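Long-range contacts in V-type ATPase 116 kDa subunit (PDB 3RRK), which probably serves, as the cytoplasmic N-terminal domain of subunit I (a homolog of subunit a), in a rotary proton-transporting V-type ATPase: residues A[151-156]-A[189-194]; A[130-135]-A[213-218]; A[87-92]-A[263-268]. One frame throughout, in Å; residues are numbered along the deposited sequence.

Contact 1. Residues A[151-156]-A[189-194]; sequences IPFLVA and ALVVVK
I151 and V191 form an antiparallel hydrogen-bonded pair: I151 N donates to V191 O at 3.0 Å, and V191 N returns a bond of 2.9 Å to I151 O. F153 and A189 repeat the exchange two residues on, with A189 N 3.0 Å from F153 O. Between them P152 opposes L190 in a non-hydrogen-bonded pair, where a proline fits because its missing N-H would not be used by 189-194. Weaker CA-H...O contacts fill in this step: L190 CA lies 3.3 Å from I151 O, and P152 CA points its hydrogen at A189 O.

The apolar contacts centre on the F153 ring. Its CG sits between backbone N and carbonyl carbon (chi1 69°), which swings the ring over the partner strand. A189 CB lies beneath one face in a CH-pi contact, 3.9 Å from the F153 ring centroid, and a methyl is small enough to let the ring settle there. V191 CG2 comes instead to the ring edge, near its plane, beside CE1. On the other side of the sheet L190 extends CD1 to within 4.3 Å of P152 CB.

F153 packs on both helix 158-172 and helix 198-206, V191 on the first and I151 on the second; the touching residues are buried throughout. The chemistry implies a division of labour: backbone bonds set the register, while aliphatic and aromatic side chains supply a buried apolar interior.

Contact 2. Residues A[130-135]-A[213-218]; sequences KAAEKL and LRFPGA
L135 N donates to A131 O at 3.0 Å, one turn of the helix holding together two residues that both send CB toward 213-218. This is an ordinary helix bond; what passes between the two segments is apolar. L213 meets the pair through a single methyl: L213 CD2 lies 4.0 Å from L135 CD1. The same L213 CD2 rests more loosely, at 4.4 Å, against A131 CB. With CG anti to the backbone N (chi1 167°), the L213 side chain extends from the loop to the helix.

F215 inserts its ring beside the same turn. L135 CD1 approaches the ring edge, near its plane, 4.1 Å from F215 CZ, so the leucine tip lies against both loop side chains. A132 CB meets F215 CE1 at 3.8 Å, coming obliquely. Alanines suit this side of the helix: the short A132 lets the F215 ring come close to the helix backbone, and A131 leaves room for the L213 methyl.

The loop 213-218 runs between helices 198-206 and 224-281. F128, earlier on helix 94-138, meets the F215 ring with the planes at about 60°; M231 of helix 224-281 touches both A132 and F215, and P152 of strand 148-155 packs on L135.

Contact 3. Residues A[87-92]-A[263-268]; sequences SKPFTG and LWTRAK
P89 and F90 bring the loop 87-92 directly against the 263-268 turns of helix 224-281: the CA atoms of P89 and R266 are 5.2 Å apart, those of F90 and L263 5.3 Å. So close an approach makes the loop's carbonyls accessible to a side chain of the helix, and R266 takes two of them. Its CG is anti to the backbone N and the chain bends at chi2 (75°), carrying the guanidinium along the loop toward G92.

R266 NH1 donates to G92 O at 2.7 Å, in the carbonyl plane, and to F90 O at 3.0 Å, from well above that carbonyl's plane. NH2 adds a weak bond to G92 O. E270, a turn further along the helix, forms a salt bridge with R266 NE, so the group is held at NE as well as at NH1 and its rotation is probably restricted. Arginine suits this place because it is long and offers several N-H groups to backbone oxygens.

L263 CD2 lies over one face of the F90 ring, 4.0 Å from its centroid, in a CH-pi contact. The ring and guanidinium planes are only 21° apart, but R266 NH1 approaches obliquely, 3.8 Å from F90 CD2. G92, having no side chain, leaves F90 CZ unobstructed. P89 CB rests on T265 CG2 at 3.8 Å, while T265 OG1 is engaged by I261 O and S86 N.

A backbone hydrogen bond between F90 and A262 continues the attachment. On one flank, A97 of helix 94-138 touches both F90 and L263, and E96 also packs on F90; on helix 56-79, W65 meets R266 and A267. The loop leading from helix 56-79 into helix 94-138 is thereby fastened to the long helix 224-281.

How the contacts relate
Contacts 1 and 2 are neighbours at one end of the elongated domain, their centres 12 Å apart, and both are buried. They share a seam: P152 O probably accepts a hydrogen bond from L213 N, and L154 packs on L213, tying the loop 213-218 to the three-stranded sheet. Contact 3 lies on the other side of the chain's centre, its centre about 60 Å from that of contact 1 and about 49 Å from that of contact 2. Helix 94-138 supplies a segment of contact 2 and flanks contact 3; helix 224-281 does the reverse. Chemistry follows place: backbone pairing in contact 1, apolar packing in contact 2, and at the partly exposed contact 3 an arginine reaching for loop carbonyls.

Contact 1. Residues A[151-156]-A[189-194]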
ATOM      1  N   ILE A 151       6.077  33.842 -14.608  1.00 61.85           N
ATOM      2  CA  ILE A 151       6.748  32.569 -14.451  1.00 57.59           C
ATOM      3  C   ILE A 151       7.572  32.616 -13.192  1.00 57.34           C
ATOM      4  O   ILE A 151       8.503  33.418 -13.083  1.00 56.08           O
ATOM      5  CB  ILE A 151       7.709  32.258 -15.605  1.00 60.06           C
ATOM      6  CG1 ILE A 151       6.984  32.269 -16.944  1.00 62.55           C
ATOM      7  CG2 ILE A 151       8.326  30.903 -15.396  1.00 61.67           C
ATOM      8  CD1 ILE A 151       7.917  32.095 -18.129  1.00 62.93           C
ATOM      9  N   PRO A 152       7.216  31.770 -12.222  1.00 58.54           N
ATOM     10  CA  PRO A 152       8.079  31.534 -11.066  1.00 56.30           C
ATOM     11  C   PRO A 152       9.110  30.507 -11.473  1.00 55.58           C
ATOM     12  O   PRO A 152       8.825  29.666 -12.330  1.00 61.70           O
ATOM     13  CB  PRO A 152       7.122  30.937 -10.037  1.00 49.94           C
ATOM     14  CG  PRO A 152       6.121  30.216 -10.860  1.00 46.37           C
ATOM     15  CD  PRO A 152       5.982  30.970 -12.166  1.00 53.21           C
ATOM     16  N   PHE A 153      10.299  30.581 -10.893  1.00 59.65           N
ATOM     17  CA  PHE A 153      11.340  29.603 -11.186  1.00 60.10           C
ATOM     18  C   PHE A 153      12.498  29.761 -10.211  1.00 66.21           C
ATOM     19  O   PHE A 153      12.725  30.838  -9.688  1.00 68.20           O
ATOM     20  CB  PHE A 153      11.818  29.748 -12.635  1.00 60.42           C
ATOM     21  CG  PHE A 153      12.591  31.010 -12.903  1.00 66.56           C
ATOM     22  CD1 PHE A 153      11.933  32.197 -13.179  1.00 71.77           C
ATOM     23  CD2 PHE A 153      13.978  31.005 -12.888  1.00 68.03           C
ATOM     24  CE1 PHE A 153      12.644  33.353 -13.430  1.00 75.85           C
ATOM     25  CE2 PHE A 153      14.697  32.160 -13.145  1.00 73.21           C
ATOM     26  CZ  PHE A 153      14.030  33.337 -13.417  1.00 75.37           C
ATOM     27  N   LEU A 154      13.224  28.680  -9.951  1.00 74.79           N
ATOM     28  CA  LEU A 154      14.330  28.732  -9.004  1.00 69.30           C
ATOM     29  C   LEU A 154      15.678  28.904  -9.692  1.00 72.52           C
ATOM     30  O   LEU A 154      15.906  28.420 -10.803  1.00 75.12           O
ATOM     31  CB  LEU A 154      14.355  27.483  -8.130  1.00 65.61           C
ATOM     32  CG  LEU A 154      13.192  27.199  -7.186  1.00 65.24           C
ATOM     33  CD1 LEU A 154      13.450  25.872  -6.475  1.00 68.07           C
ATOM     34  CD2 LEU A 154      13.014  28.321  -6.184  1.00 61.11           C
ATOM     35  N   VAL A 155      16.577  29.592  -9.009  1.00 75.32           N
ATOM     36  CA  VAL A 155      17.886  29.881  -9.555  1.00 74.85           C
ATOM     37  C   VAL A 155      18.834  29.828  -8.374  1.00 79.39           C
ATOM     38  O   VAL A 155      18.458  30.200  -7.265  1.00 82.46           O
ATOM     39  CB  VAL A 155      17.903  31.269 -10.248  1.00 78.97           C
ATOM     40  CG1 VAL A 155      17.979  32.390  -9.223  1.00 81.74           C
ATOM     41  CG2 VAL A 155      19.049  31.366 -11.218  1.00 84.45           C
ATOM     42  N   ALA A 156      20.047  29.341  -8.596  1.00 88.40           N
ATOM     43  CA  ALA A 156      20.957  29.057  -7.487  1.00 92.51           C
ATOM     44  C   ALA A 156      21.741  30.287  -7.053  1.00 95.38           C
ATOM     45  O   ALA A 156      21.688  30.703  -5.897  1.00 91.34           O
ATOM     46  CB  ALA A 156      21.898  27.925  -7.855  1.00 88.52           C
ATOM     47  N   ALA A 189      12.693  33.335  -7.990  1.00 73.31           N
ATOM     48  CA  ALA A 189      12.618  34.419  -8.955  1.00 67.17           C
ATOM     49  C   ALA A 189      11.270  34.408  -9.647  1.00 69.44           C
ATOM     50  O   ALA A 189      10.592  33.388  -9.685  1.00 76.68           O
ATOM     51  CB  ALA A 189      13.725  34.293  -9.975  1.00 60.56           C
ATOM     52  N   LEU A 190      10.886  35.550 -10.195  1.00 64.14           N
ATOM     53  CA  LEU A 190       9.655  35.656 -10.944  1.00 61.23           C
ATOM     54  C   LEU A 190       9.890  36.577 -12.135  1.00 64.54           C
ATOM     55  O   LEU A 190      10.529  37.623 -12.001  1.00 65.57           O
ATOM     56  CB  LEU A 190       8.558  36.219 -10.046  1.00 64.76           C
ATOM     57  CG  LEU A 190       7.177  36.410 -10.678  1.00 69.02           C
ATOM     58  CD1 LEU A 190       6.414  35.102 -10.658  1.00 70.12           C
ATOM     59  CD2 LEU A 190       6.401  37.494  -9.949  1.00 74.97           C
ATOM     60  N   VAL A 191       9.400  36.178 -13.304  1.00 63.17           N
ATOM     61  CA  VAL A 191       9.425  37.056 -14.462  1.00 64.12           C
ATOM     62  C   VAL A 191       8.007  37.441 -14.808  1.00 66.16           C
ATOM     63  O   VAL A 191       7.086  36.635 -14.663  1.00 63.52           O
ATOM     64  CB  VAL A 191      10.012  36.393 -15.703  1.00 65.30           C
ATOM     65  CG1 VAL A 191      10.336  37.466 -16.761  1.00 63.27           C
ATOM     66  CG2 VAL A 191      11.241  35.620 -15.337  1.00 71.06           C
ATOM     67  N   VAL A 192       7.855  38.676 -15.276  1.00 63.52           N
ATOM     68  CA  VAL A 192       6.577  39.224 -15.681  1.00 67.90           C
ATOM     69  C   VAL A 192       6.692  39.846 -17.065  1.00 68.50           C
ATOM     70  O   VAL A 192       7.613  40.614 -17.348  1.00 67.69           O
ATOM     71  CB  VAL A 192       6.110  40.287 -14.691  1.00 73.32           C
ATOM     72  CG1 VAL A 192       4.744  40.839 -15.109  1.00 70.31           C
ATOM     73  CG2 VAL A 192       6.075  39.697 -13.284  1.00 71.31           C
ATOM     74  N   VAL A 193       5.745  39.510 -17.925  1.00 67.34           N
ATOM     75  CA  VAL A 193       5.841  39.851 -19.334  1.00 68.34           C
ATOM     76  C   VAL A 193       4.439  40.078 -19.881  1.00 71.94           C
ATOM     77  O   VAL A 193       3.451  39.717 -19.241  1.00 72.99           O
ATOM     78  CB  VAL A 193       6.517  38.697 -20.133  1.00 65.72           C
ATOM     79  CG1 VAL A 193       8.026  38.725 -19.970  1.00 60.54           C
ATOM     80  CG2 VAL A 193       5.972  37.349 -19.686  1.00 65.72           C
ATOM     81  N   LYS A 194       4.341  40.684 -21.055  1.00 73.99           N
ATOM     82  CA  LYS A 194       3.069  40.701 -21.750  1.00 74.28           C
ATOM     83  C   LYS A 194       2.615  39.248 -21.901  1.00 70.85           C
ATOM     84  O   LYS A 194       3.426  38.369 -22.201  1.00 65.13           O
ATOM     85  CB  LYS A 194       3.209  41.382 -23.118  1.00 87.44           C
ATOM     86  CG  LYS A 194       3.529  42.885 -23.042  1.00 97.77           C
ATOM     87  CD  LYS A 194       3.964  43.485 -24.389  1.00103.91           C
ATOM     88  CE  LYS A 194       2.825  43.535 -25.401  1.00111.72           C
ATOM     89  NZ  LYS A 194       3.140  44.436 -26.544  1.00117.51           N
TER

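Contact 2. Residues A[130-135]-A[213-218]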
ATOM      1  N   LYS A 130       7.888  28.199   1.930  1.00 78.95           N
ATOM      2  CA  LYS A 130       8.521  29.511   1.844  1.00 77.69           C
ATOM      3  C   LYS A 130       8.613  30.007   0.411  1.00 75.09           C
ATOM      4  O   LYS A 130       8.479  31.195   0.163  1.00 81.25           O
ATOM      5  CB  LYS A 130       9.899  29.519   2.509  1.00 86.19           C
ATOM      6  CG  LYS A 130       9.846  29.389   4.023  1.00106.85           C
ATOM      7  CD  LYS A 130       8.940  30.447   4.661  1.00122.95           C
ATOM      8  CE  LYS A 130       8.590  30.074   6.106  1.00136.75           C
ATOM      9  NZ  LYS A 130       7.887  31.164   6.852  1.00143.25           N
ATOM     10  N   ALA A 131       8.827  29.096  -0.530  1.00 71.81           N
ATOM     11  CA  ALA A 131       8.922  29.469  -1.934  1.00 71.12           C
ATOM     12  C   ALA A 131       7.615  30.093  -2.413  1.00 77.09           C
ATOM     13  O   ALA A 131       7.616  31.144  -3.051  1.00 82.33           O
ATOM     14  CB  ALA A 131       9.275  28.269  -2.778  1.00 67.52           C
ATOM     15  N   ALA A 132       6.502  29.442  -2.101  1.00 71.12           N
ATOM     16  CA  ALA A 132       5.192  29.953  -2.482  1.00 65.16           C
ATOM     17  C   ALA A 132       4.863  31.300  -1.819  1.00 74.00           C
ATOM     18  O   ALA A 132       4.207  32.156  -2.416  1.00 72.03           O
ATOM     19  CB  ALA A 132       4.123  28.929  -2.170  1.00 59.69           C
ATOM     20  N   GLU A 133       5.312  31.484  -0.582  1.00 76.08           N
ATOM     21  CA  GLU A 133       5.101  32.747   0.114  1.00 76.72           C
ATOM     22  C   GLU A 133       5.839  33.852  -0.623  1.00 83.30           C
ATOM     23  O   GLU A 133       5.252  34.871  -0.992  1.00 87.85           O
ATOM     24  CB  GLU A 133       5.583  32.648   1.561  1.00 76.34           C
ATOM     25  CG  GLU A 133       5.533  33.942   2.324  1.00 88.81           C
ATOM     26  CD  GLU A 133       5.861  33.769   3.798  1.00103.64           C
ATOM     27  OE1 GLU A 133       5.545  32.698   4.355  1.00101.44           O
ATOM     28  OE2 GLU A 133       6.434  34.707   4.402  1.00115.89           O
ATOM     29  N   LYS A 134       7.126  33.627  -0.861  1.00 85.74           N
ATOM     30  CA  LYS A 134       7.969  34.606  -1.535  1.00 87.11           C
ATOM     31  C   LYS A 134       7.407  35.009  -2.897  1.00 77.75           C
ATOM     32  O   LYS A 134       7.208  36.190  -3.172  1.00 81.79           O
ATOM     33  CB  LYS A 134       9.400  34.074  -1.696  1.00 89.07           C
ATOM     34  CG  LYS A 134      10.131  33.749  -0.388  1.00 90.97           C
ATOM     35  CD  LYS A 134       9.912  34.812   0.655  1.00 97.40           C
ATOM     36  CE  LYS A 134      10.805  34.585   1.860  1.00107.79           C
ATOM     37  NZ  LYS A 134      12.243  34.832   1.549  1.00109.20           N
ATOM     38  N   LEU A 135       7.154  34.015  -3.740  1.00 66.96           N
ATOM     39  CA  LEU A 135       6.704  34.234  -5.108  1.00 64.77           C
ATOM     40  C   LEU A 135       5.365  34.940  -5.180  1.00 71.50           C
ATOM     41  O   LEU A 135       5.164  35.828  -6.009  1.00 79.91           O
ATOM     42  CB  LEU A 135       6.605  32.902  -5.845  1.00 59.82           C
ATOM     43  CG  LEU A 135       7.938  32.204  -6.073  1.00 61.61           C
ATOM     44  CD1 LEU A 135       7.713  30.756  -6.485  1.00 62.82           C
ATOM     45  CD2 LEU A 135       8.740  32.958  -7.117  1.00 57.25           C
ATOM     46  N   LEU A 213       8.855  26.639 -11.956  1.00 66.18           N
ATOM     47  CA  LEU A 213       8.692  25.849 -10.752  1.00 64.82           C
ATOM     48  C   LEU A 213       7.240  25.394 -10.695  1.00 65.84           C
ATOM     49  O   LEU A 213       6.320  26.213 -10.724  1.00 68.94           O
ATOM     50  CB  LEU A 213       9.055  26.676  -9.516  1.00 67.52           C
ATOM     51  CG  LEU A 213       8.676  26.142  -8.133  1.00 66.27           C
ATOM     52  CD1 LEU A 213       9.200  24.721  -7.920  1.00 58.56           C
ATOM     53  CD2 LEU A 213       9.180  27.085  -7.043  1.00 58.92           C
ATOM     54  N   ARG A 214       7.043  24.082 -10.652  1.00 64.48           N
ATOM     55  CA  ARG A 214       5.719  23.511 -10.563  1.00 65.85           C
ATOM     56  C   ARG A 214       5.432  23.244  -9.097  1.00 69.73           C
ATOM     57  O   ARG A 214       6.329  22.911  -8.332  1.00 69.04           O
ATOM     58  CB  ARG A 214       5.635  22.204 -11.353  1.00 71.06           C
ATOM     59  CG  ARG A 214       5.959  22.319 -12.839  1.00 79.96           C
ATOM     60  CD  ARG A 214       4.857  23.035 -13.606  1.00 87.98           C
ATOM     61  NE  ARG A 214       5.315  23.455 -14.931  1.00 97.68           N
ATOM     62  CZ  ARG A 214       4.565  24.100 -15.825  1.00100.65           C
ATOM     63  NH1 ARG A 214       3.302  24.402 -15.549  1.00105.19           N
ATOM     64  NH2 ARG A 214       5.076  24.440 -17.002  1.00 93.33           N
ATOM     65  N   PHE A 215       4.184  23.428  -8.697  1.00 69.77           N
ATOM     66  CA  PHE A 215       3.771  23.040  -7.369  1.00 59.71           C
ATOM     67  C   PHE A 215       2.963  21.788  -7.508  1.00 64.07           C
ATOM     68  O   PHE A 215       2.149  21.677  -8.418  1.00 74.34           O
ATOM     69  CB  PHE A 215       2.993  24.158  -6.697  1.00 60.86           C
ATOM     70  CG  PHE A 215       3.860  25.298  -6.301  1.00 64.79           C
ATOM     71  CD1 PHE A 215       4.470  25.317  -5.053  1.00 71.53           C
ATOM     72  CD2 PHE A 215       4.125  26.319  -7.188  1.00 64.85           C
ATOM     73  CE1 PHE A 215       5.303  26.356  -4.681  1.00 66.33           C
ATOM     74  CE2 PHE A 215       4.948  27.367  -6.824  1.00 70.57           C
ATOM     75  CZ  PHE A 215       5.542  27.380  -5.562  1.00 71.36           C
ATOM     76  N   PRO A 216       3.214  20.817  -6.628  1.00 62.73           N
ATOM     77  CA  PRO A 216       2.617  19.493  -6.757  1.00 62.75           C
ATOM     78  C   PRO A 216       1.129  19.549  -6.458  1.00 71.48           C
ATOM     79  O   PRO A 216       0.669  20.489  -5.795  1.00 73.67           O
ATOM     80  CB  PRO A 216       3.332  18.700  -5.667  1.00 62.48           C
ATOM     81  CG  PRO A 216       3.653  19.721  -4.626  1.00 57.23           C
ATOM     82  CD  PRO A 216       4.012  20.949  -5.397  1.00 61.05           C
ATOM     83  N   GLY A 217       0.392  18.561  -6.955  1.00 74.49           N
ATOM     84  CA  GLY A 217      -1.010  18.392  -6.614  1.00 73.73           C
ATOM     85  C   GLY A 217      -1.898  19.543  -7.026  1.00 78.38           C
ATOM     86  O   GLY A 217      -1.620  20.234  -8.006  1.00 79.59           O
ATOM     87  N   ALA A 218      -2.971  19.740  -6.267  1.00 80.59           N
ATOM     88  CA  ALA A 218      -3.924  20.810  -6.528  1.00 76.25           C
ATOM     89  C   ALA A 218      -3.245  22.169  -6.735  1.00 74.89           C
ATOM     90  O   ALA A 218      -3.686  22.959  -7.565  1.00 82.45           O
ATOM     91  CB  ALA A 218      -4.950  20.890  -5.401  1.00 71.00           C
TER

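Contact 3. Residues A[87-92]-A[263-268]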
ATOM      1  N   SER A  87      -1.529 -17.202  19.196  1.00111.44           N
ATOM      2  CA  SER A  87      -1.543 -18.517  19.838  1.00115.44           C
ATOM      3  C   SER A  87      -2.971 -19.064  19.906  1.00111.20           C
ATOM      4  O   SER A  87      -3.180 -20.282  19.846  1.00102.09           O
ATOM      5  CB  SER A  87      -0.932 -18.450  21.245  1.00117.80           C
ATOM      6  OG  SER A  87       0.437 -18.090  21.196  1.00120.49           O
ATOM      7  N   LYS A  88      -3.941 -18.154  20.037  1.00104.41           N
ATOM      8  CA  LYS A  88      -5.355 -18.519  20.028  1.00 99.26           C
ATOM      9  C   LYS A  88      -6.067 -17.822  18.875  1.00 91.40           C
ATOM     10  O   LYS A  88      -6.665 -16.745  19.041  1.00 90.08           O
ATOM     11  CB  LYS A  88      -6.027 -18.206  21.369  1.00111.33           C
ATOM     12  CG  LYS A  88      -7.460 -18.737  21.487  1.00120.77           C
ATOM     13  CD  LYS A  88      -7.997 -18.673  22.925  1.00126.99           C
ATOM     14  CE  LYS A  88      -7.392 -19.763  23.818  1.00130.27           C
ATOM     15  NZ  LYS A  88      -8.090 -19.874  25.138  1.00129.96           N
ATOM     16  N   PRO A  89      -5.999 -18.446  17.691  1.00 75.99           N
ATOM     17  CA  PRO A  89      -6.594 -17.959  16.451  1.00 67.57           C
ATOM     18  C   PRO A  89      -8.124 -17.923  16.558  1.00 71.59           C
ATOM     19  O   PRO A  89      -8.699 -18.715  17.313  1.00 69.81           O
ATOM     20  CB  PRO A  89      -6.164 -19.019  15.418  1.00 60.91           C
ATOM     21  CG  PRO A  89      -5.095 -19.812  16.061  1.00 57.92           C
ATOM     22  CD  PRO A  89      -5.396 -19.776  17.516  1.00 66.85           C
ATOM     23  N   PHE A  90      -8.762 -17.012  15.820  1.00 65.17           N
ATOM     24  CA  PHE A  90     -10.218 -16.952  15.744  1.00 64.11           C
ATOM     25  C   PHE A  90     -10.817 -18.371  15.592  1.00 67.11           C
ATOM     26  O   PHE A  90     -10.377 -19.134  14.719  1.00 53.98           O
ATOM     27  CB  PHE A  90     -10.631 -16.053  14.562  1.00 59.43           C
ATOM     28  CG  PHE A  90     -12.103 -15.836  14.454  1.00 63.10           C
ATOM     29  CD1 PHE A  90     -12.722 -14.829  15.176  1.00 64.00           C
ATOM     30  CD2 PHE A  90     -12.871 -16.637  13.637  1.00 70.21           C
ATOM     31  CE1 PHE A  90     -14.080 -14.636  15.091  1.00 69.31           C
ATOM     32  CE2 PHE A  90     -14.241 -16.441  13.543  1.00 78.92           C
ATOM     33  CZ  PHE A  90     -14.843 -15.438  14.270  1.00 76.67           C
ATOM     34  N   THR A  91     -11.812 -18.719  16.420  1.00 64.81           N
ATOM     35  CA  THR A  91     -12.400 -20.069  16.369  1.00 68.75           C
ATOM     36  C   THR A  91     -13.820 -20.118  15.797  1.00 71.07           C
ATOM     37  O   THR A  91     -14.396 -21.207  15.636  1.00 73.43           O
ATOM     38  CB  THR A  91     -12.421 -20.791  17.757  1.00 67.43           C
ATOM     39  OG1 THR A  91     -13.255 -20.059  18.673  1.00 67.03           O
ATOM     40  CG2 THR A  91     -11.005 -20.948  18.331  1.00 58.46           C
ATOM     41  N   GLY A  92     -14.390 -18.954  15.499  1.00 57.54           N
ATOM     42  CA  GLY A  92     -15.754 -18.922  14.995  1.00 63.20           C
ATOM     43  C   GLY A  92     -15.922 -19.339  13.539  1.00 59.05           C
ATOM     44  O   GLY A  92     -14.971 -19.730  12.865  1.00 63.80           O
ATOM     45  N   LEU A 263      -7.786 -13.279  13.372  1.00 62.43           N
ATOM     46  CA  LEU A 263      -8.523 -13.515  12.135  1.00 57.65           C
ATOM     47  C   LEU A 263      -7.550 -13.889  11.032  1.00 56.61           C
ATOM     48  O   LEU A 263      -7.759 -14.842  10.282  1.00 54.57           O
ATOM     49  CB  LEU A 263      -9.289 -12.248  11.722  1.00 51.35           C
ATOM     50  CG  LEU A 263     -10.490 -11.933  12.619  1.00 54.22           C
ATOM     51  CD1 LEU A 263     -10.816 -10.435  12.646  1.00 50.56           C
ATOM     52  CD2 LEU A 263     -11.698 -12.794  12.243  1.00 44.53           C
ATOM     53  N   TRP A 264      -6.479 -13.116  10.940  1.00 46.75           N
ATOM     54  CA  TRP A 264      -5.482 -13.341   9.931  1.00 44.61           C
ATOM     55  C   TRP A 264      -4.975 -14.765  10.065  1.00 54.28           C
ATOM     56  O   TRP A 264      -4.872 -15.521   9.084  1.00 49.65           O
ATOM     57  CB  TRP A 264      -4.340 -12.355  10.125  1.00 53.17           C
ATOM     58  CG  TRP A 264      -3.239 -12.531   9.132  1.00 59.66           C
ATOM     59  CD1 TRP A 264      -3.201 -12.045   7.857  1.00 58.40           C
ATOM     60  CD2 TRP A 264      -2.010 -13.247   9.329  1.00 69.33           C
ATOM     61  NE1 TRP A 264      -2.027 -12.412   7.248  1.00 69.41           N
ATOM     62  CE2 TRP A 264      -1.281 -13.154   8.123  1.00 69.69           C
ATOM     63  CE3 TRP A 264      -1.458 -13.952  10.409  1.00 67.23           C
ATOM     64  CZ2 TRP A 264      -0.019 -13.744   7.966  1.00 61.80           C
ATOM     65  CZ3 TRP A 264      -0.204 -14.536  10.248  1.00 63.13           C
ATOM     66  CH2 TRP A 264       0.499 -14.427   9.037  1.00 58.43           C
ATOM     67  N   THR A 265      -4.684 -15.131  11.306  1.00 53.48           N
ATOM     68  CA  THR A 265      -4.102 -16.415  11.596  1.00 49.64           C
ATOM     69  C   THR A 265      -5.043 -17.540  11.175  1.00 59.01           C
ATOM     70  O   THR A 265      -4.688 -18.404  10.366  1.00 66.82           O
ATOM     71  CB  THR A 265      -3.729 -16.490  13.067  1.00 52.77           C
ATOM     72  OG1 THR A 265      -2.768 -15.468  13.336  1.00 57.43           O
ATOM     73  CG2 THR A 265      -3.124 -17.835  13.411  1.00 45.55           C
ATOM     74  N   ARG A 266      -6.257 -17.527  11.691  1.00 59.28           N
ATOM     75  CA  ARG A 266      -7.209 -18.552  11.289  1.00 61.11           C
ATOM     76  C   ARG A 266      -7.348 -18.637   9.758  1.00 64.47           C
ATOM     77  O   ARG A 266      -7.415 -19.734   9.195  1.00 59.89           O
ATOM     78  CB  ARG A 266      -8.551 -18.297  11.961  1.00 58.06           C
ATOM     79  CG  ARG A 266      -9.721 -19.035  11.361  1.00 57.58           C
ATOM     80  CD  ARG A 266      -9.722 -20.495  11.721  1.00 47.83           C
ATOM     81  NE  ARG A 266     -10.893 -21.183  11.179  1.00 54.07           N
ATOM     82  CZ  ARG A 266     -12.128 -21.070  11.671  1.00 60.90           C
ATOM     83  NH1 ARG A 266     -12.375 -20.276  12.723  1.00 53.02           N
ATOM     84  NH2 ARG A 266     -13.123 -21.745  11.101  1.00 55.91           N
ATOM     85  N   ALA A 267      -7.368 -17.481   9.090  1.00 57.93           N
ATOM     86  CA  ALA A 267      -7.597 -17.441   7.647  1.00 56.20           C
ATOM     87  C   ALA A 267      -6.398 -17.927   6.839  1.00 57.81           C
ATOM     88  O   ALA A 267      -6.563 -18.648   5.867  1.00 60.08           O
ATOM     89  CB  ALA A 267      -8.056 -16.049   7.186  1.00 51.67           C
ATOM     90  N   LYS A 268      -5.194 -17.535   7.229  1.00 61.23           N
ATOM     91  CA  LYS A 268      -3.995 -18.100   6.605  1.00 60.48           C
ATOM     92  C   LYS A 268      -4.051 -19.622   6.564  1.00 60.55           C
ATOM     93  O   LYS A 268      -3.785 -20.217   5.518  1.00 72.48           O
ATOM     94  CB  LYS A 268      -2.732 -17.641   7.325  1.00 64.56           C
ATOM     95  CG  LYS A 268      -2.204 -16.303   6.811  1.00 71.59           C
ATOM     96  CD  LYS A 268      -1.750 -16.454   5.373  1.00 79.88           C
ATOM     97  CE  LYS A 268      -0.500 -15.643   5.073  1.00 85.49           C
ATOM     98  NZ  LYS A 268      -0.331 -15.423   3.604  1.00 88.58           N
TER